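Local coordinates for protein peptide ABC transporter permease (PDB 6EXS) that probably carries peptides across the membrane as a proton-coupled POT-family transporter, including the thioalcohol-conjugated dipeptide bound here, a precursor of body malodour, at residues A[30-35]-A[127-132]; A[64-69]-A[119-124]; A[371-376]-A[473-478]. One frame throughout, in Å; residues are numbered along the deposited sequence.

Contact 1 (A[30-35]-A[127-132]); sequences FSYYGM and LMKPNI. With C3H (2-[[(2~{R})-2-azanyl-3-[(3~{S})-3-methyl-1-oxidanyl-hexan-3-yl]sulfanyl-propanoyl]amino]ethanoic acid), chain O.
The six-residue segments 30-35 and 127-132 meet through a single cation-pi interaction: the ammonium NZ of K129 stands over one face of the Y32 ring. NZ lies 4.4 Å from the ring centroid, 11° off the normal, almost straight above the centre. The backbones are far apart, 11.6 Å between the CA atoms of Y32 and K129, and the lysine spans the gap with a chain that is nearly extended beyond its first two torsions. Y32 in turn touches the substrate-binding tyrosine: its CD2 sits 3.5 Å above the centre of the Y33 ring plane. The opposite face of Y33 receives the conjugated peptide, whose amide N1 lies 3.8 Å above the plane, displaced toward the rim. Y33 OH is 2.8 Å from the peptide carboxylate oxygen O2. R29, whose NH2 is close to K129 NZ, belongs with E25 and E28 to the ExxER motif of POT transporters. A chain of contacts thus runs from the lysine through two tyrosine rings to the ligand, and the positive charges of K129 and R29 would probably favour the carboxylate end of a bound peptide.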
loop_
_atom_site.group_PDB
_atom_site.type_symbol
_atom_site.label_atom_id
_atom_site.label_comp_id
_atom_site.label_asym_id
_atom_site.label_seq_id
_atom_site.Cartn_x
_atom_site.Cartn_y
_atom_site.Cartn_z
ATOM N N PHE A 30 -3.962 11.208 -4.244
ATOM C CA PHE A 30 -3.658 11.832 -5.534
ATOM C C PHE A 30 -2.161 12.169 -5.554
ATOM O O PHE A 30 -1.431 11.753 -6.461
ATOM C CB PHE A 30 -4.482 13.129 -5.705
ATOM C CG PHE A 30 -4.150 13.955 -6.929
ATOM C CD1 PHE A 30 -3.123 14.898 -6.899
ATOM C CD2 PHE A 30 -4.876 13.808 -8.105
ATOM C CE1 PHE A 30 -2.796 15.644 -8.042
ATOM C CE2 PHE A 30 -4.554 14.564 -9.244
ATOM C CZ PHE A 30 -3.512 15.471 -9.206
ATOM N N SER A 31 -1.711 12.928 -4.542
ATOM C CA SER A 31 -0.329 13.359 -4.441
ATOM C C SER A 31 0.626 12.197 -4.133
ATOM O O SER A 31 1.741 12.202 -4.670
ATOM C CB SER A 31 -0.196 14.512 -3.455
ATOM O OG SER A 31 -0.681 14.164 -2.171
ATOM N N TYR A 32 0.188 11.173 -3.346
ATOM C CA TYR A 32 1.041 10.009 -3.066
ATOM C C TYR A 32 1.281 9.191 -4.311
ATOM O O TYR A 32 2.438 8.883 -4.607
ATOM C CB TYR A 32 0.485 9.086 -1.970
ATOM C CG TYR A 32 1.248 7.775 -1.838
ATOM C CD1 TYR A 32 2.526 7.738 -1.280
ATOM C CD2 TYR A 32 0.691 6.572 -2.273
ATOM C CE1 TYR A 32 3.239 6.544 -1.179
ATOM C CE2 TYR A 32 1.394 5.370 -2.171
ATOM C CZ TYR A 32 2.670 5.362 -1.626
ATOM O OH TYR A 32 3.358 4.175 -1.487
ATOM N N TYR A 33 0.199 8.814 -5.023
ATOM C CA TYR A 33 0.305 7.979 -6.211
ATOM C C TYR A 33 0.888 8.716 -7.404
ATOM O O TYR A 33 1.524 8.082 -8.235
ATOM C CB TYR A 33 -1.020 7.273 -6.537
ATOM C CG TYR A 33 -1.279 6.122 -5.586
ATOM C CD1 TYR A 33 -0.451 5.002 -5.574
ATOM C CD2 TYR A 33 -2.298 6.188 -4.642
ATOM C CE1 TYR A 33 -0.643 3.969 -4.660
ATOM C CE2 TYR A 33 -2.501 5.159 -3.722
ATOM C CZ TYR A 33 -1.659 4.060 -3.725
ATOM O OH TYR A 33 -1.859 3.027 -2.850
ATOM N N GLY A 34 0.740 10.037 -7.437
ATOM C CA GLY A 34 1.299 10.875 -8.488
ATOM C C GLY A 34 2.805 10.960 -8.378
ATOM O O GLY A 34 3.518 10.782 -9.372
ATOM N N MET A 35 3.292 11.211 -7.148
ATOM C CA MET A 35 4.718 11.250 -6.800
ATOM C C MET A 35 5.328 9.856 -7.089
ATOM O O MET A 35 6.406 9.781 -7.685
ATOM C CB MET A 35 4.853 11.641 -5.307
ATOM C CG MET A 35 6.249 11.550 -4.720
ATOM S SD MET A 35 6.759 9.878 -4.268
ATOM C CE MET A 35 5.453 9.416 -2.974
ATOM N N LEU A 127 1.602 7.850 10.498
ATOM C CA LEU A 127 0.795 8.667 11.406
ATOM C C LEU A 127 -0.606 8.967 10.850
ATOM O O LEU A 127 -1.586 8.928 11.594
ATOM C CB LEU A 127 1.514 9.987 11.740
ATOM C CG LEU A 127 2.664 9.938 12.745
ATOM C CD1 LEU A 127 3.389 11.259 12.775
ATOM C CD2 LEU A 127 2.159 9.620 14.151
ATOM N N MET A 128 -0.693 9.299 9.560
ATOM C CA MET A 128 -1.949 9.649 8.934
ATOM C C MET A 128 -2.786 8.452 8.509
ATOM O O MET A 128 -3.980 8.437 8.819
ATOM C CB MET A 128 -1.725 10.605 7.753
ATOM C CG MET A 128 -2.973 11.339 7.329
ATOM S SD MET A 128 -2.690 12.276 5.826
ATOM C CE MET A 128 -4.364 12.630 5.349
ATOM N N LYS A 129 -2.195 7.489 7.753
ATOM C CA LYS A 129 -2.913 6.343 7.161
ATOM C C LYS A 129 -3.827 5.549 8.118
ATOM O O LYS A 129 -5.025 5.503 7.825
ATOM C CB LYS A 129 -1.976 5.377 6.442
ATOM C CG LYS A 129 -2.293 5.192 4.991
ATOM C CD LYS A 129 -1.046 5.432 4.185
ATOM C CE LYS A 129 -1.148 4.726 2.875
ATOM N NZ LYS A 129 -0.060 5.123 1.955
ATOM N N PRO A 130 -3.359 4.908 9.223
ATOM C CA PRO A 130 -4.296 4.124 10.033
ATOM C C PRO A 130 -5.287 4.962 10.835
ATOM O O PRO A 130 -6.372 4.484 11.172
ATOM C CB PRO A 130 -3.365 3.313 10.940
ATOM C CG PRO A 130 -2.165 4.161 11.091
ATOM C CD PRO A 130 -1.986 4.813 9.767
ATOM N N ASN A 131 -4.914 6.217 11.112
ATOM C CA ASN A 131 -5.651 7.129 11.971
ATOM C C ASN A 131 -6.819 7.828 11.298
ATOM O O ASN A 131 -7.856 7.971 11.955
ATOM C CB ASN A 131 -4.690 8.086 12.636
ATOM C CG ASN A 131 -3.869 7.294 13.634
ATOM O OD1 ASN A 131 -4.381 6.385 14.310
ATOM N ND2 ASN A 131 -2.573 7.515 13.673
ATOM N N ILE A 132 -6.708 8.171 9.999
ATOM C CA ILE A 132 -7.820 8.748 9.216
ATOM C C ILE A 132 -8.952 7.699 9.088
ATOM O O ILE A 132 -10.129 8.058 9.196
ATOM C CB ILE A 132 -7.368 9.343 7.831
ATOM C CG1 ILE A 132 -8.536 10.070 7.113
ATOM C CG2 ILE A 132 -6.702 8.303 6.930
ATOM C CD1 ILE A 132 -8.168 11.282 6.249
HETATM O O2 C3H O . -4.344 2.191 -3.703
HETATM C C11 C3H O . -5.026 1.655 -4.502
HETATM O O3 C3H O . -5.980 0.846 -4.198
HETATM C C10 C3H O . -4.864 1.775 -5.989
HETATM N N1 C3H O . -3.505 2.039 -6.395
HETATM C C9 C3H O . -2.636 1.060 -6.583
HETATM O O1 C3H O . -2.451 0.166 -5.771
HETATM C C8 C3H O . -1.858 1.038 -7.858
HETATM N N C3H O . -1.952 2.343 -8.498
HETATM C C7 C3H O . -0.381 0.747 -7.590
HETATM S S C3H O . 0.212 -0.935 -7.917
HETATM C C3 C3H O . 0.162 -1.336 -9.745
HETATM C C4 C3H O . 1.181 -0.440 -10.400
HETATM C C5 C3H O . -1.287 -1.150 -10.214
HETATM C C6 C3H O . -1.545 -1.207 -11.702
HETATM O O C3H O . -2.060 -0.014 -12.196
HETATM C C2 C3H O . 0.535 -2.795 -9.994
HETATM C C1 C3H O . -0.552 -3.650 -10.622
HETATM C C C3H O . -0.085 -5.063 -10.840
#

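Contact 2 (A[64-69]-A[119-124]); sequences SVYGAL and FFIIIG. With OLC ((2R)-2,3-dihydroxypropyl (9Z)-octadec-9-enoate), chain E.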
loop_
_atom_site.group_PDB
_atom_site.type_symbol
_atom_site.label_atom_id
_atom_site.label_comp_id
_atom_site.label_asym_id
_atom_site.label_seq_id
_atom_site.Cartn_x
_atom_site.Cartn_y
_atom_site.Cartn_z
ATOM N N SER A 64 10.076 -0.671 -3.696
ATOM C CA SER A 64 9.520 -1.735 -2.868
ATOM C C SER A 64 9.774 -1.522 -1.382
ATOM O O SER A 64 8.849 -1.655 -0.590
ATOM C CB SER A 64 10.051 -3.086 -3.324
ATOM O OG SER A 64 9.467 -3.424 -4.567
ATOM N N VAL A 65 11.019 -1.171 -1.007
ATOM C CA VAL A 65 11.429 -0.912 0.379
ATOM C C VAL A 65 10.643 0.291 0.928
ATOM O O VAL A 65 10.140 0.241 2.057
ATOM C CB VAL A 65 12.974 -0.781 0.501
ATOM C CG1 VAL A 65 13.403 -0.282 1.881
ATOM C CG2 VAL A 65 13.660 -2.104 0.172
ATOM N N TYR A 66 10.472 1.328 0.092
ATOM C CA TYR A 66 9.705 2.534 0.393
ATOM C C TYR A 66 8.234 2.152 0.690
ATOM O O TYR A 66 7.703 2.564 1.720
ATOM C CB TYR A 66 9.825 3.498 -0.802
ATOM C CG TYR A 66 9.269 4.896 -0.643
ATOM C CD1 TYR A 66 8.906 5.393 0.610
ATOM C CD2 TYR A 66 9.109 5.728 -1.744
ATOM C CE1 TYR A 66 8.385 6.678 0.754
ATOM C CE2 TYR A 66 8.600 7.017 -1.609
ATOM C CZ TYR A 66 8.245 7.488 -0.360
ATOM O OH TYR A 66 7.782 8.770 -0.247
ATOM N N GLY A 67 7.630 1.337 -0.185
ATOM C CA GLY A 67 6.265 0.830 -0.058
ATOM C C GLY A 67 6.083 -0.018 1.187
ATOM O O GLY A 67 5.097 0.147 1.904
ATOM N N ALA A 68 7.065 -0.908 1.481
ATOM C CA ALA A 68 7.089 -1.767 2.671
ATOM C C ALA A 68 7.153 -0.920 3.945
ATOM O O ALA A 68 6.461 -1.239 4.916
ATOM C CB ALA A 68 8.287 -2.709 2.614
ATOM N N LEU A 69 7.959 0.172 3.936
ATOM C CA LEU A 69 8.123 1.037 5.110
ATOM C C LEU A 69 6.893 1.858 5.414
ATOM O O LEU A 69 6.588 2.032 6.585
ATOM C CB LEU A 69 9.378 1.912 5.040
ATOM C CG LEU A 69 10.699 1.163 5.289
ATOM C CD1 LEU A 69 11.874 1.951 4.788
ATOM C CD2 LEU A 69 10.888 0.815 6.762
ATOM N N PHE A 119 11.836 9.740 4.066
ATOM C CA PHE A 119 11.816 9.815 5.524
ATOM C C PHE A 119 10.527 10.489 6.052
ATOM O O PHE A 119 9.848 9.908 6.901
ATOM C CB PHE A 119 13.091 10.534 6.038
ATOM C CG PHE A 119 13.100 10.914 7.501
ATOM C CD1 PHE A 119 13.382 9.970 8.480
ATOM C CD2 PHE A 119 12.824 12.217 7.901
ATOM C CE1 PHE A 119 13.387 10.323 9.835
ATOM C CE2 PHE A 119 12.821 12.568 9.254
ATOM C CZ PHE A 119 13.099 11.619 10.211
ATOM N N PHE A 120 10.197 11.696 5.541
ATOM C CA PHE A 120 9.012 12.456 5.951
ATOM C C PHE A 120 7.702 11.787 5.512
ATOM O O PHE A 120 6.731 11.792 6.273
ATOM C CB PHE A 120 9.098 13.915 5.461
ATOM C CG PHE A 120 10.060 14.796 6.229
ATOM C CD1 PHE A 120 9.780 15.191 7.532
ATOM C CD2 PHE A 120 11.220 15.268 5.634
ATOM C CE1 PHE A 120 10.664 16.009 8.240
ATOM C CE2 PHE A 120 12.109 16.081 6.344
ATOM C CZ PHE A 120 11.824 16.448 7.641
ATOM N N ILE A 121 7.676 11.184 4.299
ATOM C CA ILE A 121 6.472 10.504 3.821
ATOM C C ILE A 121 6.285 9.163 4.564
ATOM O O ILE A 121 5.148 8.872 4.941
ATOM C CB ILE A 121 6.374 10.405 2.274
ATOM C CG1 ILE A 121 6.168 11.831 1.674
ATOM C CG2 ILE A 121 5.237 9.446 1.822
ATOM C CD1 ILE A 121 6.574 12.023 0.182
ATOM N N ILE A 122 7.372 8.400 4.859
ATOM C CA ILE A 122 7.266 7.150 5.640
ATOM C C ILE A 122 6.642 7.446 7.023
ATOM O O ILE A 122 5.665 6.799 7.396
ATOM C CB ILE A 122 8.599 6.345 5.744
ATOM C CG1 ILE A 122 8.945 5.677 4.402
ATOM C CG2 ILE A 122 8.525 5.275 6.872
ATOM C CD1 ILE A 122 10.420 5.454 4.183
ATOM N N ILE A 123 7.178 8.461 7.734
ATOM C CA ILE A 123 6.743 8.870 9.065
ATOM C C ILE A 123 5.338 9.477 9.043
ATOM O O ILE A 123 4.507 9.097 9.872
ATOM C CB ILE A 123 7.795 9.786 9.766
ATOM C CG1 ILE A 123 9.102 8.987 10.007
ATOM C CG2 ILE A 123 7.223 10.360 11.099
ATOM C CD1 ILE A 123 10.128 9.664 10.799
ATOM N N GLY A 124 5.099 10.401 8.111
ATOM C CA GLY A 124 3.804 11.042 7.941
ATOM C C GLY A 124 2.696 10.048 7.659
ATOM O O GLY A 124 1.658 10.102 8.317
HETATM C C10 OLC E . 15.875 15.435 7.672
HETATM C C9 OLC E . 15.985 14.119 7.776
HETATM C C11 OLC E . 15.820 16.242 6.404
HETATM C C8 OLC E . 16.086 13.130 6.652
HETATM C C24 OLC E . 24.792 11.432 -0.434
HETATM C C12 OLC E . 15.588 17.736 6.619
HETATM C C7 OLC E . 17.326 12.244 6.717
HETATM C C13 OLC E . 15.360 18.507 5.326
HETATM C C6 OLC E . 17.668 11.554 5.403
HETATM C C5 OLC E . 18.500 12.394 4.438
HETATM C C4 OLC E . 20.007 12.297 4.649
HETATM C C3 OLC E . 20.683 11.150 3.907
HETATM C C2 OLC E . 21.154 11.533 2.507
HETATM C C21 OLC E . 22.754 9.913 -0.419
HETATM C C1 OLC E . 21.767 10.411 1.717
HETATM C C22 OLC E . 24.262 10.014 -0.533
HETATM O O19 OLC E . 21.802 9.257 2.061
HETATM O O25 OLC E . 24.492 12.191 -1.602
HETATM O O23 OLC E . 24.877 9.180 0.453
HETATM O O20 OLC E . 22.272 10.866 0.562
#
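With CG anti to the backbone N (chi1 -172°), the first torsion brings the end of the Y66 side chain up to helix 110-137, and a small chi2 of 13° turns the ring so that one edge meets I122. On I122, CG1 swings beside its own backbone N, which presents CG1 and CD1 to both Y66 and L69. CG1 of I122 lies in the plane of the tyrosine ring, 3.8 Å from Y66 CD1, an edge-on approach. Farther along the ring, the phenol oxygen rests against the branched part of I121, with Y66 OH 3.3 Å from I121 CB and about as close to CG2. L69 shares the same branch of I122, its CB 3.8 Å from I122 CD1, while I122 CG2 comes to the carbonyl oxygen of L69. The backbones draw closest here, with CA atoms of L69 and I122 6.2 Å apart. The two helices run in the same direction at 30° to each other, as the second and fourth transmembrane helices do in the N-terminal half of a major facilitator fold. S73, just beyond the end of helix 56-72, ties them further: its OG is hydrogen-bonded to the carbonyl oxygens of both L69 and I122. Elsewhere on helix 56-72, V65 packs against helix 249-273. On the far side of segment 119-124, two phenylalanines meet a monoolein chain. F119 CD2 lies over the centre of the F120 ring, 4.0 Å above its plane. The lipid touches F119 CD2 with its C8 at 3.6 Å, and its C12 lies at the edge of the F120 ring, in plane.

Contact 3 (A[371-376]-A[473-478]); sequences GTLLAG and VITLII. With OLC ((2R)-2,3-dihydroxypropyl (9Z)-octadec-9-enoate), chain F.
Flat groups play no part where T372 and L373 meet T475, since neither segment carries a ring, amide or carboxylate side chain; the contact is made by methyls, branched carbons and one hydroxyl. The closest approach is between T372 CG2 and T475 OG1, at 3.2 Å. A methyl here lies against a hydroxyl oxygen that is already engaged, because T475 OG1 is hydrogen-bonded back to the carbonyl oxygen of A471 on its own helix. T372 is turned the same way: OG1 stands beside the backbone N (chi1 -45°), where it bonds to F368 O one turn earlier and to L294 O of helix 279-302. That rotation leaves CG2 as the part of T372 that meets the other helix. The methyl of T475 does the corresponding work toward L373, its CG2 lying 3.6 Å from L373 CG. Beyond it, L373 CD2 approaches L476 CG more loosely, at 4.4 Å, on the surface of the protein. Both threonine hydroxyls are therefore satisfied by main-chain carbonyls, leaving a methyl against an already bonded hydroxyl, and carbon against carbon at L373. The segments run antiparallel at 159°, with axes 9.4 Å apart; helices 364-389 and 460-479 belong to the C-terminal half of the major facilitator fold, probably as its ninth and twelfth transmembrane helices. Helix 279-302 packs on both segments: L297 touches T372 and I474, and L294 touches T475. L374 points elsewhere, its CD2 3.6 Å from C16 of a monoolein chain, and also packs on I405 and I408 of helix 396-418, which touches T372 through L413.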
loop_
_atom_site.group_PDB
_atom_site.type_symbol
_atom_site.label_atom_id
_atom_site.label_comp_id
_atom_site.label_asym_id
_atom_site.label_seq_id
_atom_site.Cartn_x
_atom_site.Cartn_y
_atom_site.Cartn_z
ATOM N N GLY A 371 -7.588 -15.287 -6.474
ATOM C CA GLY A 371 -6.820 -14.054 -6.603
ATOM C C GLY A 371 -5.349 -14.269 -6.885
ATOM O O GLY A 371 -4.813 -13.667 -7.819
ATOM N N THR A 372 -4.695 -15.143 -6.084
ATOM C CA THR A 372 -3.268 -15.496 -6.191
ATOM C C THR A 372 -2.956 -16.237 -7.491
ATOM O O THR A 372 -1.930 -15.950 -8.110
ATOM C CB THR A 372 -2.803 -16.294 -4.970
ATOM O OG1 THR A 372 -3.304 -15.668 -3.797
ATOM C CG2 THR A 372 -1.311 -16.369 -4.874
ATOM N N LEU A 373 -3.830 -17.198 -7.893
ATOM C CA LEU A 373 -3.694 -17.945 -9.146
ATOM C C LEU A 373 -3.726 -16.959 -10.300
ATOM O O LEU A 373 -2.894 -17.063 -11.199
ATOM C CB LEU A 373 -4.832 -18.969 -9.324
ATOM C CG LEU A 373 -4.717 -20.302 -8.588
ATOM C CD1 LEU A 373 -6.031 -21.052 -8.643
ATOM C CD2 LEU A 373 -3.574 -21.164 -9.134
ATOM N N LEU A 374 -4.656 -15.969 -10.247
ATOM C CA LEU A 374 -4.770 -14.917 -11.260
ATOM C C LEU A 374 -3.529 -14.006 -11.287
ATOM O O LEU A 374 -3.050 -13.671 -12.379
ATOM C CB LEU A 374 -6.083 -14.122 -11.131
ATOM C CG LEU A 374 -7.346 -14.801 -11.677
ATOM C CD1 LEU A 374 -8.590 -14.156 -11.123
ATOM C CD2 LEU A 374 -7.398 -14.751 -13.187
ATOM N N ALA A 375 -2.971 -13.664 -10.100
ATOM C CA ALA A 375 -1.730 -12.888 -10.015
ATOM C C ALA A 375 -0.578 -13.681 -10.689
ATOM O O ALA A 375 0.156 -13.113 -11.496
ATOM C CB ALA A 375 -1.393 -12.580 -8.574
ATOM N N GLY A 376 -0.499 -14.993 -10.420
ATOM C CA GLY A 376 0.493 -15.886 -11.019
ATOM C C GLY A 376 0.323 -16.063 -12.517
ATOM O O GLY A 376 1.313 -16.106 -13.253
ATOM N N VAL A 473 1.985 -22.934 -7.859
ATOM C CA VAL A 473 2.219 -24.209 -7.163
ATOM C C VAL A 473 1.840 -24.120 -5.667
ATOM O O VAL A 473 1.102 -24.992 -5.201
ATOM C CB VAL A 473 3.621 -24.867 -7.382
ATOM C CG1 VAL A 473 3.814 -25.291 -8.836
ATOM C CG2 VAL A 473 4.774 -23.979 -6.916
ATOM N N ILE A 474 2.281 -23.054 -4.939
ATOM C CA ILE A 474 1.963 -22.850 -3.509
ATOM C C ILE A 474 0.444 -22.707 -3.315
ATOM O O ILE A 474 -0.116 -23.252 -2.353
ATOM C CB ILE A 474 2.760 -21.676 -2.866
ATOM C CG1 ILE A 474 4.277 -21.836 -3.077
ATOM C CG2 ILE A 474 2.436 -21.536 -1.362
ATOM C CD1 ILE A 474 5.062 -20.574 -2.865
ATOM N N THR A 475 -0.217 -22.007 -4.251
ATOM C CA THR A 475 -1.666 -21.830 -4.231
ATOM C C THR A 475 -2.372 -23.164 -4.435
ATOM O O THR A 475 -3.302 -23.449 -3.691
ATOM C CB THR A 475 -2.115 -20.739 -5.209
ATOM O OG1 THR A 475 -1.413 -19.541 -4.891
ATOM C CG2 THR A 475 -3.605 -20.474 -5.134
ATOM N N LEU A 476 -1.917 -23.989 -5.401
ATOM C CA LEU A 476 -2.512 -25.304 -5.641
ATOM C C LEU A 476 -2.324 -26.258 -4.451
ATOM O O LEU A 476 -3.228 -27.050 -4.168
ATOM C CB LEU A 476 -2.014 -25.942 -6.947
ATOM C CG LEU A 476 -2.507 -25.318 -8.253
ATOM C CD1 LEU A 476 -1.690 -25.820 -9.425
ATOM C CD2 LEU A 476 -3.991 -25.590 -8.486
ATOM N N ILE A 477 -1.178 -26.149 -3.730
ATOM C CA ILE A 477 -0.879 -26.969 -2.547
ATOM C C ILE A 477 -1.803 -26.563 -1.375
ATOM O O ILE A 477 -2.356 -27.442 -0.717
ATOM C CB ILE A 477 0.644 -26.982 -2.190
ATOM C CG1 ILE A 477 1.479 -27.590 -3.342
ATOM C CG2 ILE A 477 0.914 -27.747 -0.881
ATOM C CD1 ILE A 477 2.900 -27.100 -3.430
ATOM N N ILE A 478 -2.010 -25.246 -1.158
ATOM C CA ILE A 478 -2.888 -24.722 -0.103
ATOM C C ILE A 478 -4.374 -24.999 -0.427
ATOM O O ILE A 478 -5.108 -25.441 0.464
ATOM C CB ILE A 478 -2.576 -23.220 0.199
ATOM C CG1 ILE A 478 -1.197 -23.077 0.883
ATOM C CG2 ILE A 478 -3.685 -22.535 1.033
ATOM C CD1 ILE A 478 -0.576 -21.677 0.883
HETATM C C18 OLC F . -11.240 -13.957 -15.293
HETATM C C10 OLC F . -2.364 -17.247 -19.016
HETATM C C9 OLC F . -1.449 -17.281 -19.979
HETATM C C17 OLC F . -10.337 -15.094 -15.728
HETATM C C11 OLC F . -3.863 -17.229 -19.169
HETATM C C8 OLC F . -1.686 -17.287 -21.470
HETATM C C24 OLC F . 4.877 -14.713 -32.464
HETATM C C16 OLC F . -9.058 -14.640 -16.424
HETATM C C12 OLC F . -4.562 -16.218 -18.264
HETATM C C7 OLC F . -0.403 -17.156 -22.285
HETATM C C15 OLC F . -8.203 -15.798 -16.923
HETATM C C13 OLC F . -6.043 -16.503 -18.065
HETATM C C6 OLC F . -0.634 -16.920 -23.769
HETATM C C14 OLC F . -6.785 -15.414 -17.313
HETATM C C5 OLC F . 0.631 -16.943 -24.617
HETATM C C4 OLC F . 1.297 -15.588 -24.794
HETATM C C3 OLC F . 1.388 -15.117 -26.239
HETATM C C2 OLC F . 2.707 -15.468 -26.928
HETATM C C21 OLC F . 4.489 -14.397 -29.996
HETATM C C1 OLC F . 2.905 -14.770 -28.246
HETATM C C22 OLC F . 4.709 -15.387 -31.117
HETATM O O19 OLC F . 2.134 -13.982 -28.730
HETATM O O25 OLC F . 6.095 -13.979 -32.547
HETATM O O23 OLC F . 5.844 -16.215 -30.833
HETATM O O20 OLC F . 4.063 -15.131 -28.821
#

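In the fold
From the N terminus, helix 16-44 opens contact 1 and helix 56-72 opens contact 2; both close on helix 110-137, contact 2 first at 119-124 and contact 1 at 127-132. The second loop thus lies wholly within the first, and the two sites adjoin, M35 CE being 3.6 Å from Y66 OH and packing also on I121. Together they tie three helices of the N-terminal half, contact 1 bordering the peptide pocket. Contact 3 follows in series, joining helix 364-389 to helix 460-479 near the end of the chain. Its nearest atoms are about 17 Å from contact 1 and about 15 Å from contact 2, in the C-terminal half.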